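Local coordinates for uroporphyrinogen-III synthetase (Pseudomonas syringae pv. tomato, PDB 3RE1), which probably catalyses the cyclization of the linear tetrapyrrole hydroxymethylbilane to uroporphyrinogen III, a step of porphyrin biosynthesis, at residues P96-G101 with P131-A136; N66-I71 with P140-L145; A77-I82 with G105-D110. One frame throughout, in Å; residues are numbered along the deposited sequence.

Contact 1: residues P96-G101 with P131-A136; sequences PWFSVG and PRLKQA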
loop_
_atom_site.group_PDB
_atom_site.type_symbol
_atom_site.label_atom_id
_atom_site.label_comp_id
_atom_site.label_asym_id
_atom_site.label_seq_id
_atom_site.Cartn_x
_atom_site.Cartn_y
_atom_site.Cartn_z
ATOM N N PRO A 96 -16.659 15.487 -7.408
ATOM C CA PRO A 96 -15.216 15.530 -7.130
ATOM C C PRO A 96 -14.713 14.227 -6.562
ATOM O O PRO A 96 -15.315 13.663 -5.644
ATOM C CB PRO A 96 -15.083 16.665 -6.123
ATOM C CG PRO A 96 -16.270 17.541 -6.393
ATOM C CD PRO A 96 -17.369 16.561 -6.688
ATOM N N TRP A 97 -13.630 13.731 -7.153
ATOM C CA TRP A 97 -12.980 12.494 -6.744
ATOM C C TRP A 97 -11.514 12.849 -6.534
ATOM O O TRP A 97 -10.957 13.674 -7.272
ATOM C CB TRP A 97 -13.113 11.426 -7.838
ATOM C CG TRP A 97 -14.428 10.692 -7.828
ATOM C CD1 TRP A 97 -15.681 11.240 -7.858
ATOM C CD2 TRP A 97 -14.615 9.271 -7.782
ATOM N NE1 TRP A 97 -16.630 10.246 -7.804
ATOM C CE2 TRP A 97 -15.997 9.033 -7.774
ATOM C CE3 TRP A 97 -13.744 8.184 -7.743
ATOM C CZ2 TRP A 97 -16.533 7.735 -7.714
ATOM C CZ3 TRP A 97 -14.285 6.889 -7.684
ATOM C CH2 TRP A 97 -15.656 6.684 -7.664
ATOM N N PHE A 98 -10.884 12.226 -5.538
ATOM C CA PHE A 98 -9.497 12.514 -5.245
ATOM C C PHE A 98 -8.707 11.263 -4.974
ATOM O O PHE A 98 -9.289 10.207 -4.671
ATOM C CB PHE A 98 -9.434 13.464 -4.044
ATOM C CG PHE A 98 -10.295 14.689 -4.201
ATOM C CD1 PHE A 98 -11.628 14.649 -3.888
ATOM C CD2 PHE A 98 -9.776 15.876 -4.713
ATOM C CE1 PHE A 98 -12.437 15.780 -4.043
ATOM C CE2 PHE A 98 -10.594 17.017 -4.854
ATOM C CZ PHE A 98 -11.915 16.953 -4.521
ATOM N N SER A 99 -7.378 11.396 -5.055
ATOM C CA SER A 99 -6.422 10.314 -4.719
ATOM C C SER A 99 -5.174 10.915 -4.105
ATOM O O SER A 99 -4.923 12.115 -4.247
ATOM C CB SER A 99 -6.013 9.550 -5.980
ATOM O OG SER A 99 -5.561 10.445 -6.994
ATOM N N VAL A 100 -4.378 10.085 -3.440
ATOM C CA VAL A 100 -3.132 10.558 -2.837
ATOM C C VAL A 100 -2.079 10.701 -3.932
ATOM O O VAL A 100 -1.476 11.777 -4.097
ATOM C CB VAL A 100 -2.632 9.591 -1.749
ATOM C CG1 VAL A 100 -3.496 9.722 -0.491
ATOM C CG2 VAL A 100 -2.668 8.144 -2.275
ATOM N N GLY A 101 -1.881 9.629 -4.700
ATOM C CA GLY A 101 -0.913 9.658 -5.783
ATOM C C GLY A 101 -1.522 9.786 -7.168
ATOM O O GLY A 101 -2.685 9.476 -7.379
ATOM N N PRO A 131 -7.158 22.483 -2.495
ATOM C CA PRO A 131 -8.251 23.471 -2.627
ATOM C C PRO A 131 -9.517 22.838 -3.185
ATOM O O PRO A 131 -10.626 23.002 -2.663
ATOM C CB PRO A 131 -7.674 24.486 -3.607
ATOM C CG PRO A 131 -6.210 24.459 -3.288
ATOM C CD PRO A 131 -5.913 22.992 -3.097
ATOM N N ARG A 132 -9.324 22.108 -4.264
ATOM C CA ARG A 132 -10.394 21.417 -4.925
ATOM C C ARG A 132 -11.197 20.665 -3.862
ATOM O O ARG A 132 -12.426 20.728 -3.835
ATOM C CB ARG A 132 -9.768 20.453 -5.923
ATOM C CG ARG A 132 -10.702 19.900 -6.943
ATOM C CD ARG A 132 -10.947 20.834 -8.098
ATOM N NE ARG A 132 -11.760 20.118 -9.068
ATOM C CZ ARG A 132 -12.990 19.679 -8.805
ATOM N NH1 ARG A 132 -13.542 19.901 -7.610
ATOM N NH2 ARG A 132 -13.677 19.025 -9.727
ATOM N N LEU A 133 -10.488 19.967 -2.974
ATOM C CA LEU A 133 -11.112 19.180 -1.927
ATOM C C LEU A 133 -11.757 20.059 -0.867
ATOM O O LEU A 133 -12.864 19.784 -0.417
ATOM C CB LEU A 133 -10.082 18.259 -1.271
ATOM C CG LEU A 133 -10.676 17.359 -0.175
ATOM C CD1 LEU A 133 -11.772 16.476 -0.778
ATOM C CD2 LEU A 133 -9.590 16.528 0.508
ATOM N N LYS A 134 -11.072 21.120 -0.461
ATOM C CA LYS A 134 -11.645 22.028 0.522
ATOM C C LYS A 134 -13.004 22.563 0.093
ATOM O O LYS A 134 -13.895 22.641 0.910
ATOM C CB LYS A 134 -10.690 23.181 0.830
ATOM C CG LYS A 134 -9.363 22.735 1.431
ATOM C CD LYS A 134 -8.762 23.797 2.383
ATOM C CE LYS A 134 -9.710 24.049 3.566
ATOM N NZ LYS A 134 -9.074 24.734 4.712
ATOM N N GLN A 135 -13.160 22.921 -1.185
ATOM C CA GLN A 135 -14.426 23.466 -1.698
ATOM C C GLN A 135 -15.590 22.485 -1.597
ATOM O O GLN A 135 -16.701 22.858 -1.223
ATOM C CB GLN A 135 -14.280 23.886 -3.153
ATOM C CG GLN A 135 -13.345 25.057 -3.351
ATOM C CD GLN A 135 -12.982 25.262 -4.815
ATOM O OE1 GLN A 135 -12.087 26.053 -5.140
ATOM N NE2 GLN A 135 -13.675 24.546 -5.707
ATOM N N ALA A 136 -15.343 21.233 -1.947
ATOM C CA ALA A 136 -16.385 20.243 -1.905
ATOM C C ALA A 136 -16.776 19.934 -0.450
ATOM O O ALA A 136 -17.868 19.442 -0.180
ATOM C CB ALA A 136 -15.911 19.015 -2.593
#

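Contact 2: residues N66-I71 with P140-L145; sequences NYSAVI and PGSRVL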
loop_
_atom_site.group_PDB
_atom_site.type_symbol
_atom_site.label_atom_id
_atom_site.label_comp_id
_atom_site.label_asym_id
_atom_site.label_seq_id
_atom_site.Cartn_x
_atom_site.Cartn_y
_atom_site.Cartn_z
ATOM N N ASN A 66 -24.820 11.304 -2.627
ATOM C CA ASN A 66 -25.026 11.617 -1.212
ATOM C C ASN A 66 -23.779 12.284 -0.611
ATOM O O ASN A 66 -23.854 13.041 0.374
ATOM C CB ASN A 66 -25.357 10.353 -0.402
ATOM C CG ASN A 66 -26.834 10.055 -0.394
ATOM O OD1 ASN A 66 -27.630 10.946 -0.696
ATOM N ND2 ASN A 66 -27.220 8.808 -0.058
ATOM N N TYR A 67 -22.640 11.996 -1.202
ATOM C CA TYR A 67 -21.388 12.552 -0.719
ATOM C C TYR A 67 -20.968 13.737 -1.578
ATOM O O TYR A 67 -21.256 13.792 -2.779
ATOM C CB TYR A 67 -20.275 11.471 -0.734
ATOM C CG TYR A 67 -20.643 10.283 0.128
ATOM C CD1 TYR A 67 -20.329 10.245 1.481
ATOM C CD2 TYR A 67 -21.346 9.246 -0.389
ATOM C CE1 TYR A 67 -20.723 9.211 2.283
ATOM C CE2 TYR A 67 -21.726 8.184 0.392
ATOM C CZ TYR A 67 -21.428 8.162 1.728
ATOM O OH TYR A 67 -21.800 7.061 2.494
ATOM N N SER A 68 -20.248 14.651 -0.942
ATOM C CA SER A 68 -19.684 15.811 -1.582
ATOM C C SER A 68 -18.404 15.434 -2.272
ATOM O O SER A 68 -18.007 16.093 -3.222
ATOM C CB SER A 68 -19.377 16.868 -0.514
ATOM O OG SER A 68 -20.527 17.134 0.273
ATOM N N ALA A 69 -17.742 14.387 -1.781
ATOM C CA ALA A 69 -16.462 13.963 -2.362
ATOM C C ALA A 69 -16.157 12.512 -2.125
ATOM O O ALA A 69 -16.540 11.956 -1.101
ATOM C CB ALA A 69 -15.296 14.833 -1.852
ATOM N N VAL A 70 -15.444 11.916 -3.084
ATOM C CA VAL A 70 -15.026 10.539 -2.998
ATOM C C VAL A 70 -13.520 10.481 -3.062
ATOM O O VAL A 70 -12.934 11.004 -3.998
ATOM C CB VAL A 70 -15.556 9.714 -4.176
ATOM C CG1 VAL A 70 -14.923 8.334 -4.170
ATOM C CG2 VAL A 70 -17.029 9.594 -4.087
ATOM N N ILE A 71 -12.911 9.836 -2.068
ATOM C CA ILE A 71 -11.461 9.631 -1.990
ATOM C C ILE A 71 -11.132 8.147 -2.191
ATOM O O ILE A 71 -11.731 7.248 -1.576
ATOM C CB ILE A 71 -10.902 10.027 -0.572
ATOM C CG1 ILE A 71 -11.221 11.480 -0.221
ATOM C CG2 ILE A 71 -9.415 9.833 -0.524
ATOM C CD1 ILE A 71 -11.111 11.827 1.265
ATOM N N PRO A 140 -21.608 22.898 5.651
ATOM C CA PRO A 140 -21.790 22.178 6.910
ATOM C C PRO A 140 -22.692 20.992 6.587
ATOM O O PRO A 140 -23.705 21.149 5.897
ATOM C CB PRO A 140 -22.518 23.191 7.795
ATOM C CG PRO A 140 -22.177 24.510 7.160
ATOM C CD PRO A 140 -22.275 24.206 5.705
ATOM N N GLY A 141 -22.335 19.817 7.063
ATOM C CA GLY A 141 -23.139 18.647 6.801
ATOM C C GLY A 141 -22.621 17.801 5.658
ATOM O O GLY A 141 -23.146 16.714 5.409
ATOM N N SER A 142 -21.607 18.287 4.959
ATOM C CA SER A 142 -21.052 17.533 3.856
ATOM C C SER A 142 -20.243 16.296 4.354
ATOM O O SER A 142 -19.636 16.317 5.449
ATOM C CB SER A 142 -20.211 18.466 2.964
ATOM O OG SER A 142 -18.993 18.841 3.570
ATOM N N ARG A 143 -20.315 15.206 3.592
ATOM C CA ARG A 143 -19.661 13.963 3.945
ATOM C C ARG A 143 -18.742 13.502 2.815
ATOM O O ARG A 143 -18.880 13.916 1.689
ATOM C CB ARG A 143 -20.689 12.869 4.259
ATOM C CG ARG A 143 -21.809 13.299 5.163
ATOM C CD ARG A 143 -21.640 12.861 6.608
ATOM N NE ARG A 143 -21.683 11.405 6.769
ATOM C CZ ARG A 143 -21.564 10.779 7.935
ATOM N NH1 ARG A 143 -21.408 11.455 9.072
ATOM N NH2 ARG A 143 -21.599 9.468 7.965
ATOM N N VAL A 144 -17.787 12.644 3.127
ATOM C CA VAL A 144 -16.905 12.125 2.097
ATOM C C VAL A 144 -16.882 10.616 2.167
ATOM O O VAL A 144 -17.018 10.045 3.242
ATOM C CB VAL A 144 -15.481 12.636 2.238
ATOM C CG1 VAL A 144 -15.464 14.138 2.214
ATOM C CG2 VAL A 144 -14.877 12.111 3.535
ATOM N N LEU A 145 -16.756 9.970 1.017
ATOM C CA LEU A 145 -16.756 8.509 0.986
ATOM C C LEU A 145 -15.368 8.090 0.645
ATOM O O LEU A 145 -14.762 8.650 -0.275
ATOM C CB LEU A 145 -17.716 7.960 -0.082
ATOM C CG LEU A 145 -17.780 6.432 -0.175
ATOM C CD1 LEU A 145 -18.268 5.826 1.125
ATOM C CD2 LEU A 145 -18.731 6.069 -1.207
HETATM O O HOH W 1 -22.416 15.564 1.108
#

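Contact 3: residues A77-I82 with G105-D110; sequences AARLAI and GQILLD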
loop_
_atom_site.group_PDB
_atom_site.type_symbol
_atom_site.label_atom_id
_atom_site.label_comp_id
_atom_site.label_asym_id
_atom_site.label_seq_id
_atom_site.Cartn_x
_atom_site.Cartn_y
_atom_site.Cartn_z
ATOM N N ALA A 77 -8.231 -0.318 -4.971
ATOM C CA ALA A 77 -9.529 0.339 -4.713
ATOM C C ALA A 77 -10.059 1.012 -5.978
ATOM O O ALA A 77 -11.187 0.778 -6.379
ATOM C CB ALA A 77 -9.419 1.372 -3.572
ATOM N N ALA A 78 -9.235 1.850 -6.589
ATOM C CA ALA A 78 -9.592 2.508 -7.837
ATOM C C ALA A 78 -10.126 1.529 -8.915
ATOM O O ALA A 78 -11.128 1.784 -9.585
ATOM C CB ALA A 78 -8.392 3.285 -8.367
ATOM N N ARG A 79 -9.467 0.400 -9.058
ATOM C CA ARG A 79 -9.866 -0.540 -10.067
ATOM C C ARG A 79 -11.158 -1.227 -9.731
ATOM O O ARG A 79 -11.953 -1.468 -10.630
ATOM C CB ARG A 79 -8.768 -1.588 -10.307
ATOM C CG ARG A 79 -7.495 -0.973 -10.882
ATOM C CD ARG A 79 -6.933 -1.837 -11.964
ATOM N NE ARG A 79 -6.057 -1.104 -12.875
ATOM C CZ ARG A 79 -4.861 -0.643 -12.541
ATOM N NH1 ARG A 79 -4.394 -0.836 -11.308
ATOM N NH2 ARG A 79 -4.136 0.011 -13.443
ATOM N N LEU A 80 -11.364 -1.581 -8.465
ATOM C CA LEU A 80 -12.591 -2.260 -8.091
ATOM C C LEU A 80 -13.732 -1.266 -8.100
ATOM O O LEU A 80 -14.902 -1.642 -8.200
ATOM C CB LEU A 80 -12.472 -2.859 -6.700
ATOM C CG LEU A 80 -11.780 -4.217 -6.558
ATOM C CD1 LEU A 80 -12.537 -5.305 -7.351
ATOM C CD2 LEU A 80 -10.371 -4.106 -7.046
ATOM N N ALA A 81 -13.375 0.011 -7.984
ATOM C CA ALA A 81 -14.346 1.083 -7.907
ATOM C C ALA A 81 -14.918 1.266 -9.287
ATOM O O ALA A 81 -16.129 1.167 -9.463
ATOM C CB ALA A 81 -13.695 2.387 -7.403
ATOM N N ILE A 82 -14.046 1.511 -10.266
ATOM C CA ILE A 82 -14.459 1.664 -11.669
ATOM C C ILE A 82 -15.430 0.545 -12.115
ATOM O O ILE A 82 -16.431 0.791 -12.802
ATOM C CB ILE A 82 -13.262 1.658 -12.607
ATOM C CG1 ILE A 82 -12.222 2.702 -12.209
ATOM C CG2 ILE A 82 -13.717 1.947 -13.992
ATOM C CD1 ILE A 82 -12.683 4.188 -12.113
ATOM N N GLY A 105 -4.700 8.166 -9.417
ATOM C CA GLY A 105 -5.473 9.246 -9.978
ATOM C C GLY A 105 -5.739 9.116 -11.458
ATOM O O GLY A 105 -6.849 9.442 -11.919
ATOM N N GLN A 106 -4.718 8.684 -12.204
ATOM C CA GLN A 106 -4.854 8.502 -13.642
ATOM C C GLN A 106 -5.837 7.381 -13.932
ATOM O O GLN A 106 -6.644 7.464 -14.855
ATOM C CB GLN A 106 -3.508 8.189 -14.279
ATOM C CG GLN A 106 -2.857 9.375 -15.035
ATOM C CD GLN A 106 -3.636 9.895 -16.275
ATOM O OE1 GLN A 106 -3.216 10.887 -16.882
ATOM N NE2 GLN A 106 -4.757 9.237 -16.648
ATOM N N ILE A 107 -5.812 6.349 -13.107
ATOM C CA ILE A 107 -6.713 5.235 -13.299
ATOM C C ILE A 107 -8.156 5.723 -13.325
ATOM O O ILE A 107 -8.914 5.389 -14.252
ATOM C CB ILE A 107 -6.524 4.194 -12.204
ATOM C CG1 ILE A 107 -5.091 3.636 -12.275
ATOM C CG2 ILE A 107 -7.559 3.097 -12.345
ATOM C CD1 ILE A 107 -4.653 2.832 -11.054
ATOM N N LEU A 108 -8.516 6.540 -12.332
ATOM C CA LEU A 108 -9.854 7.158 -12.232
ATOM C C LEU A 108 -10.104 8.164 -13.367
ATOM O O LEU A 108 -11.199 8.213 -13.961
ATOM C CB LEU A 108 -10.006 7.883 -10.895
ATOM C CG LEU A 108 -9.681 7.046 -9.652
ATOM C CD1 LEU A 108 -9.487 7.969 -8.493
ATOM C CD2 LEU A 108 -10.778 5.996 -9.387
ATOM N N LEU A 109 -9.069 8.948 -13.662
ATOM C CA LEU A 109 -9.139 9.943 -14.699
ATOM C C LEU A 109 -9.401 9.294 -16.069
ATOM O O LEU A 109 -10.149 9.829 -16.881
ATOM C CB LEU A 109 -7.843 10.742 -14.718
ATOM C CG LEU A 109 -7.801 12.119 -15.368
ATOM C CD1 LEU A 109 -7.978 11.998 -16.870
ATOM C CD2 LEU A 109 -8.892 12.992 -14.752
ATOM N N ASP A 110 -8.810 8.133 -16.311
ATOM C CA ASP A 110 -9.028 7.439 -17.574
ATOM C C ASP A 110 -10.480 7.044 -17.787
ATOM O O ASP A 110 -10.961 7.100 -18.915
ATOM C CB ASP A 110 -8.152 6.178 -17.693
ATOM C CG ASP A 110 -6.685 6.500 -17.983
ATOM O OD1 ASP A 110 -6.403 7.613 -18.514
ATOM O OD2 ASP A 110 -5.822 5.626 -17.682
#

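Contact 1: residues P96-G101 with P131-A136
The ring of F98 meets the helix of residues 131-136. L133 lays its CD1 methyl over one face of the ring as a CH-pi contact, 3.7 Å from CD1 to the F98 ring centroid and displaced toward the rim, with F98 CE1 the nearest ring atom. R132 comes instead to the ring's edge, where its CG lies 3.6 Å from F98 CE2; the guanidinium plane, turned 82° from the ring, does not lie over it. Farther along, P96 CG packs 4.1 Å from the methyl CB of A136 and also borders R132 NH1.

Behind this first shell, L133 holds CG anti to its backbone N (chi1 -178°), which carries CD1 out over the ring. R132 bends at chi2, and its NH2 forms a salt bridge with D114. Strand 97-99 is itself fixed by backbone hydrogen bonds between F98 and V70 and V72, and both F98 and L133 touch A69 of strand 69-72. The contact is thus a helix packed on one face of the mixed six-stranded sheet of an alpha/beta domain: cohesion between the segments is apolar, while the charged group at its margin is paired with a residue beyond them.

Contact 2: residues N66-I71 with P140-L145
Y67 lies against L145 where two parallel strands, 69-71 and 143-145, begin to pair. Its CB starts the contact 3.7 Å from the carbonyl O of R143. Because CG sits beside the backbone N (chi1 -59°), the ring turns across the neighbouring strand and takes L145 CB over the centre of one face, 3.7 Å from the Y67 ring centroid and 9° off the normal, a well-centred CH-pi contact. Going outward, Y67 CD1 meets the V144 carbonyl carbon at 3.5 Å and also the CB of R143, CE2 approaches L145 CD2, and CZ and OH run alongside L145 CD1. The hydroxyl at the tip makes a weak hydrogen bond to D168 of strand 166-176, whose carboxylate also receives R143 in a salt bridge.

The backbones continue the pairing as a parallel ladder. S68 N donates to R143 O, L145 N to A69 O at 2.9 Å, and I71 N to L145 O at 2.8 Å; the last is nearly straight, with an N-H...O angle of 167°. V70 CA-H adds a contact to L145 O. On the sheet face opposite L145, A69 CB packs against V144 CG1. Just before the strands a water bridges the two segments: it donates to N66 O, accepts from R143 N and lies 2.6 Å from S68 OG in a hydrogen bond of undecided direction.

These are inner strands of the mixed sheet, with 97-99 beyond one and 166-176 beyond the other. Chemically, hydrogen-bonded peptides and the aromatic face on L145 set the buried part, whereas a water and a shared carboxylate serve the N-terminal margin; D168, close to both R143 and the Y67 hydroxyl, would probably be stabilised as an anion.

Contact 3: residues A77-I82 with G105-D110
I107 and L108 both place CG or CG1 beside the backbone N (chi1 -62° and -53°) and then extend through chi2, reaching from helix 102-110 to helix 75-88. The two helices belong to consecutive beta-alpha units: helix 75-88 is the crossover of a beta-alpha-beta unit joining parallel strands 69-72 and 97-99, and helix 102-110 follows the second strand, in keeping with their near-parallel course, 15° between the short axes. At 9.4 Å the axes come close, and A78, with only a methyl to accommodate, lies where they face each other.

A78 CB rests 3.8 Å from L108 CD2 and somewhat farther from I107 CG2, touching both branched side chains. One turn on, I82 brings CD1 to the same L108 methyl, also at 3.8 Å, so L108 CD2 is gripped by A78 and I82 together. V72 of strand 69-72 touches both A78 and L108 from the sheet, and L113 touches I82 and L108, closing the apolar cluster.

Toward solvent the packing changes character. The long chain of R79, bent at chi2, crosses I107 at about a right angle and lays its guanidinium over the isoleucine's end: I107 CD1 sits 3.3 Å above one face of that flat group, displaced toward its rim.

All three contacts belong to one alpha/beta domain built round the mixed sheet, the five-stranded parallel sheet lying apart from it. Contact 2 joins strands 69-72 and 143-148; contact 1 sets helix 131-137 over the neighbouring strand 97-99, and contact 3 pairs helices 75-88 and 102-110, which flank that strand in the chain. Centres of contacts 1 and 2 are 11 Å apart, linked by probable hydrogen bonds such as F98 N to V70 O at 2.8 Å; contact 3 is 14 Å from contact 1, where W97 touches L108, and 18 Å from contact 2. Segments of contacts 1 and 3 alternate (77-82, 96-101, 105-110, 131-136) inside the loop closed by pairing 66-71 with 140-145.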